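Local coordinates for CDP-4-keto-6-deoxy-D-glucose-3-dehydrase (Yersinia pseudotuberculosis, PDB 3BB8), which uses pyridoxal 5'-phosphate and probably removes the C3 hydroxyl of CDP-4-keto-6-deoxy-D-glucose during lipopolysaccharide sugar synthesis, at residues W247-C251 and H278-S283. The protein carries 1 engineered substitution. Numbering follows the deposited sequence.
Sequences WGRDC and HKYTYS. With PLP (pyridoxal-5'-phosphate), chain E.
H278 turns the edge of its imidazole to the backbone of C251, whose O lies near the ring plane, 3.3 Å from H278 CE1, while NE2 lies near D250 CB. K279, bent at its second torsion (chi2 -87°), runs beside the extended chain of R249 and in the same direction. The two like charges end close together, R249 NH1 being 3.6 Å from K279 NZ, and W247 CZ3 sits over one face of the R249 guanidinium, offset toward its rim. T281 supplies the backbone link: its O accepts a nearly straight hydrogen bond from D250 N (2.8 Å, 176°), and its OG1 is hydrogen-bonded to D277 O. Y282 forms a single beta bridge with R249 and sets its ring, CD1 foremost, against W247 O at 3.3 Å and R249 CA. S283 closes the contact with OG 3.3 Å from D250 CA and CB beside D250 OD2; OG also makes a weak hydrogen bond to S243 in helix 235-245. Beyond Y282, W247 NE1 donates to PLP O2P (3.0 Å) and more weakly to O3P, on a cofactor also hydrogen-bonded by D194 and S87 of the second subunit, whose F120 and Y217 meet the indole. The paired segments thus form part of the long connection between helices 235-245 and 293-323, reaching across the dimer interface to the partner's active site.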
ATOM      1  N   TRP A 247       4.092   5.970  -8.377  1.00 26.29           N
ATOM      2  CA  TRP A 247       5.482   6.414  -8.265  1.00 24.47           C
ATOM      3  C   TRP A 247       5.688   7.903  -8.465  1.00 25.87           C
ATOM      4  O   TRP A 247       6.824   8.379  -8.579  1.00 23.61           O
ATOM      5  CB  TRP A 247       6.375   5.638  -9.247  1.00 25.41           C
ATOM      6  CG  TRP A 247       6.338   4.126  -9.107  1.00 23.33           C
ATOM      7  CD1 TRP A 247       6.933   3.372  -8.128  1.00 25.36           C
ATOM      8  CD2 TRP A 247       5.663   3.195  -9.974  1.00 22.35           C
ATOM      9  NE1 TRP A 247       6.669   2.030  -8.337  1.00 23.46           N
ATOM     10  CE2 TRP A 247       5.893   1.896  -9.458  1.00 20.98           C
ATOM     11  CE3 TRP A 247       4.890   3.334 -11.135  1.00 22.30           C
ATOM     12  CZ2 TRP A 247       5.374   0.741 -10.067  1.00 24.86           C
ATOM     13  CZ3 TRP A 247       4.370   2.174 -11.749  1.00 22.27           C
ATOM     14  CH2 TRP A 247       4.618   0.897 -11.207  1.00 24.58           C
ATOM     15  N   GLY A 248       4.592   8.648  -8.482  1.00 29.12           N
ATOM     16  CA  GLY A 248       4.687  10.079  -8.692  1.00 29.53           C
ATOM     17  C   GLY A 248       5.051  10.411 -10.130  1.00 33.13           C
ATOM     18  O   GLY A 248       5.509  11.518 -10.420  1.00 34.84           O
ATOM     19  N   ARG A 249       4.847   9.452 -11.027  1.00 33.51           N
ATOM     20  CA  ARG A 249       5.222   9.620 -12.427  1.00 37.94           C
ATOM     21  C   ARG A 249       4.205  10.482 -13.170  1.00 40.24           C
ATOM     22  O   ARG A 249       3.001  10.374 -12.941  1.00 39.54           O
ATOM     23  CB  ARG A 249       5.358   8.259 -13.112  1.00 35.29           C
ATOM     24  CG  ARG A 249       4.049   7.696 -13.640  1.00 37.19           C
ATOM     25  CD  ARG A 249       4.276   6.413 -14.424  1.00 40.13           C
ATOM     26  NE  ARG A 249       3.045   5.644 -14.581  1.00 44.20           N
ATOM     27  CZ  ARG A 249       3.000   4.385 -15.006  1.00 47.19           C
ATOM     28  NH1 ARG A 249       4.120   3.747 -15.316  1.00 44.51           N
ATOM     29  NH2 ARG A 249       1.835   3.763 -15.119  1.00 47.32           N
ATOM     30  N   ASP A 250       4.701  11.337 -14.060  1.00 44.24           N
ATOM     31  CA  ASP A 250       3.854  12.309 -14.741  1.00 49.49           C
ATOM     32  C   ASP A 250       2.778  11.618 -15.571  1.00 53.01           C
ATOM     33  O   ASP A 250       2.846  10.413 -15.813  1.00 50.00           O
ATOM     34  CB  ASP A 250       4.699  13.224 -15.630  1.00 51.84           C
ATOM     35  CG  ASP A 250       4.035  14.563 -15.884  1.00 53.84           C
ATOM     36  OD1 ASP A 250       2.846  14.576 -16.263  1.00 56.25           O
ATOM     37  OD2 ASP A 250       4.704  15.603 -15.704  1.00 55.01           O
ATOM     38  N   CYS A 251       1.787  12.389 -16.005  1.00 20.00           N
ATOM     39  CA  CYS A 251       0.504  11.829 -16.414  1.00 20.00           C
ATOM     40  C   CYS A 251       0.296  11.968 -17.918  1.00 20.00           C
ATOM     41  O   CYS A 251       0.883  12.841 -18.558  1.00 20.00           O
ATOM     42  CB  CYS A 251      -0.642  12.508 -15.660  1.00 20.00           C
ATOM     43  SG  CYS A 251      -1.820  13.379 -16.719  1.00 20.00           S
ATOM     44  N   HIS A 278       9.000   9.145 -20.818  1.00 48.93           N
ATOM     45  CA  HIS A 278       7.928   9.743 -20.020  1.00 50.95           C
ATOM     46  C   HIS A 278       7.671   8.830 -18.823  1.00 49.44           C
ATOM     47  O   HIS A 278       7.423   9.298 -17.712  1.00 49.19           O
ATOM     48  CB  HIS A 278       6.636   9.884 -20.838  1.00 53.72           C
ATOM     49  CG  HIS A 278       5.652  10.856 -20.253  1.00 59.75           C
ATOM     50  ND1 HIS A 278       4.287  10.725 -20.414  1.00 61.75           N
ATOM     51  CD2 HIS A 278       5.838  11.996 -19.543  1.00 60.33           C
ATOM     52  CE1 HIS A 278       3.676  11.743 -19.830  1.00 62.14           C
ATOM     53  NE2 HIS A 278       4.594  12.528 -19.295  1.00 62.62           N
ATOM     54  N   LYS A 279       7.744   7.524 -19.066  1.00 47.64           N
ATOM     55  CA  LYS A 279       7.546   6.515 -18.026  1.00 46.86           C
ATOM     56  C   LYS A 279       8.445   6.769 -16.820  1.00 44.26           C
ATOM     57  O   LYS A 279       8.122   6.369 -15.700  1.00 45.05           O
ATOM     58  CB  LYS A 279       7.847   5.121 -18.584  1.00 48.27           C
ATOM     59  CG  LYS A 279       6.699   4.475 -19.357  1.00 52.91           C
ATOM     60  CD  LYS A 279       5.756   3.721 -18.419  1.00 53.22           C
ATOM     61  CE  LYS A 279       4.904   2.710 -19.184  1.00 54.72           C
ATOM     62  NZ  LYS A 279       4.313   1.662 -18.289  1.00 56.38           N
ATOM     63  N   TYR A 280       9.573   7.432 -17.053  1.00 39.84           N
ATOM     64  CA  TYR A 280      10.517   7.735 -15.985  1.00 38.62           C
ATOM     65  C   TYR A 280      10.679   9.232 -15.724  1.00 36.96           C
ATOM     66  O   TYR A 280      11.760   9.692 -15.350  1.00 37.52           O
ATOM     67  CB  TYR A 280      11.885   7.112 -16.287  1.00 40.69           C
ATOM     68  CG  TYR A 280      11.954   5.596 -16.180  1.00 42.32           C
ATOM     69  CD1 TYR A 280      13.121   4.912 -16.534  1.00 45.53           C
ATOM     70  CD2 TYR A 280      10.871   4.846 -15.712  1.00 43.57           C
ATOM     71  CE1 TYR A 280      13.214   3.525 -16.425  1.00 45.35           C
ATOM     72  CE2 TYR A 280      10.952   3.453 -15.601  1.00 45.52           C
ATOM     73  CZ  TYR A 280      12.131   2.801 -15.958  1.00 45.81           C
ATOM     74  OH  TYR A 280      12.245   1.434 -15.836  1.00 45.27           O
ATOM     75  N   THR A 281       9.602   9.987 -15.943  1.00 35.67           N
ATOM     76  CA  THR A 281       9.580  11.425 -15.684  1.00 33.47           C
ATOM     77  C   THR A 281       8.628  11.579 -14.490  1.00 31.94           C
ATOM     78  O   THR A 281       7.457  11.201 -14.554  1.00 29.97           O
ATOM     79  CB  THR A 281       9.049  12.198 -16.895  1.00 34.33           C
ATOM     80  OG1 THR A 281       9.893  11.926 -18.017  1.00 33.84           O
ATOM     81  CG2 THR A 281       9.045  13.706 -16.617  1.00 31.84           C
ATOM     82  N   TYR A 282       9.138  12.133 -13.398  1.00 30.35           N
ATOM     83  CA  TYR A 282       8.352  12.251 -12.177  1.00 30.66           C
ATOM     84  C   TYR A 282       7.918  13.661 -11.778  1.00 29.79           C
ATOM     85  O   TYR A 282       8.739  14.517 -11.461  1.00 30.69           O
ATOM     86  CB  TYR A 282       9.151  11.581 -11.061  1.00 28.17           C
ATOM     87  CG  TYR A 282       9.503  10.154 -11.422  1.00 29.47           C
ATOM     88  CD1 TYR A 282       8.570   9.131 -11.267  1.00 28.67           C
ATOM     89  CD2 TYR A 282      10.751   9.834 -11.976  1.00 26.51           C
ATOM     90  CE1 TYR A 282       8.865   7.819 -11.652  1.00 29.15           C
ATOM     91  CE2 TYR A 282      11.054   8.532 -12.360  1.00 29.24           C
ATOM     92  CZ  TYR A 282      10.106   7.526 -12.194  1.00 29.55           C
ATOM     93  OH  TYR A 282      10.400   6.232 -12.555  1.00 28.61           O
ATOM     94  N   SER A 283       6.610  13.870 -11.772  1.00 30.85           N
ATOM     95  CA  SER A 283       6.008  15.158 -11.438  1.00 31.06           C
ATOM     96  C   SER A 283       5.567  15.311  -9.989  1.00 31.23           C
ATOM     97  O   SER A 283       5.176  16.403  -9.581  1.00 31.20           O
ATOM     98  CB  SER A 283       4.792  15.386 -12.321  1.00 32.70           C
ATOM     99  OG  SER A 283       3.864  14.324 -12.148  1.00 32.73           O
TER
HETATM  100  N1  PLP E 500      13.705   0.929  -5.584  1.00 33.59           N
HETATM  101  C2  PLP E 500      14.229   0.423  -6.758  1.00 38.34           C
HETATM  102  C2A PLP E 500      15.721   0.642  -7.023  1.00 32.99           C
HETATM  103  C3  PLP E 500      13.377  -0.278  -7.664  1.00 37.13           C
HETATM  104  O3  PLP E 500      13.839  -0.787  -8.829  1.00 39.37           O
HETATM  105  C4  PLP E 500      11.959  -0.458  -7.345  1.00 37.53           C
HETATM  106  C4A PLP E 500      11.084  -1.254  -8.349  1.00 42.08           C
HETATM  107  C5  PLP E 500      11.476   0.098  -6.125  1.00 36.84           C
HETATM  108  C6  PLP E 500      12.399   0.796  -5.255  1.00 36.01           C
HETATM  109  C5A PLP E 500      10.071   0.042  -5.600  1.00 34.35           C
HETATM  110  O4P PLP E 500       9.371  -1.064  -5.961  1.00 31.01           O
HETATM  111  P   PLP E 500       7.853  -1.076  -6.462  1.00 32.35           P
HETATM  112  O1P PLP E 500       7.348  -2.468  -6.241  1.00 31.67           O
HETATM  113  O2P PLP E 500       7.937  -0.689  -8.055  1.00 35.15           O
HETATM  114  O3P PLP E 500       7.029  -0.018  -5.688  1.00 32.61           O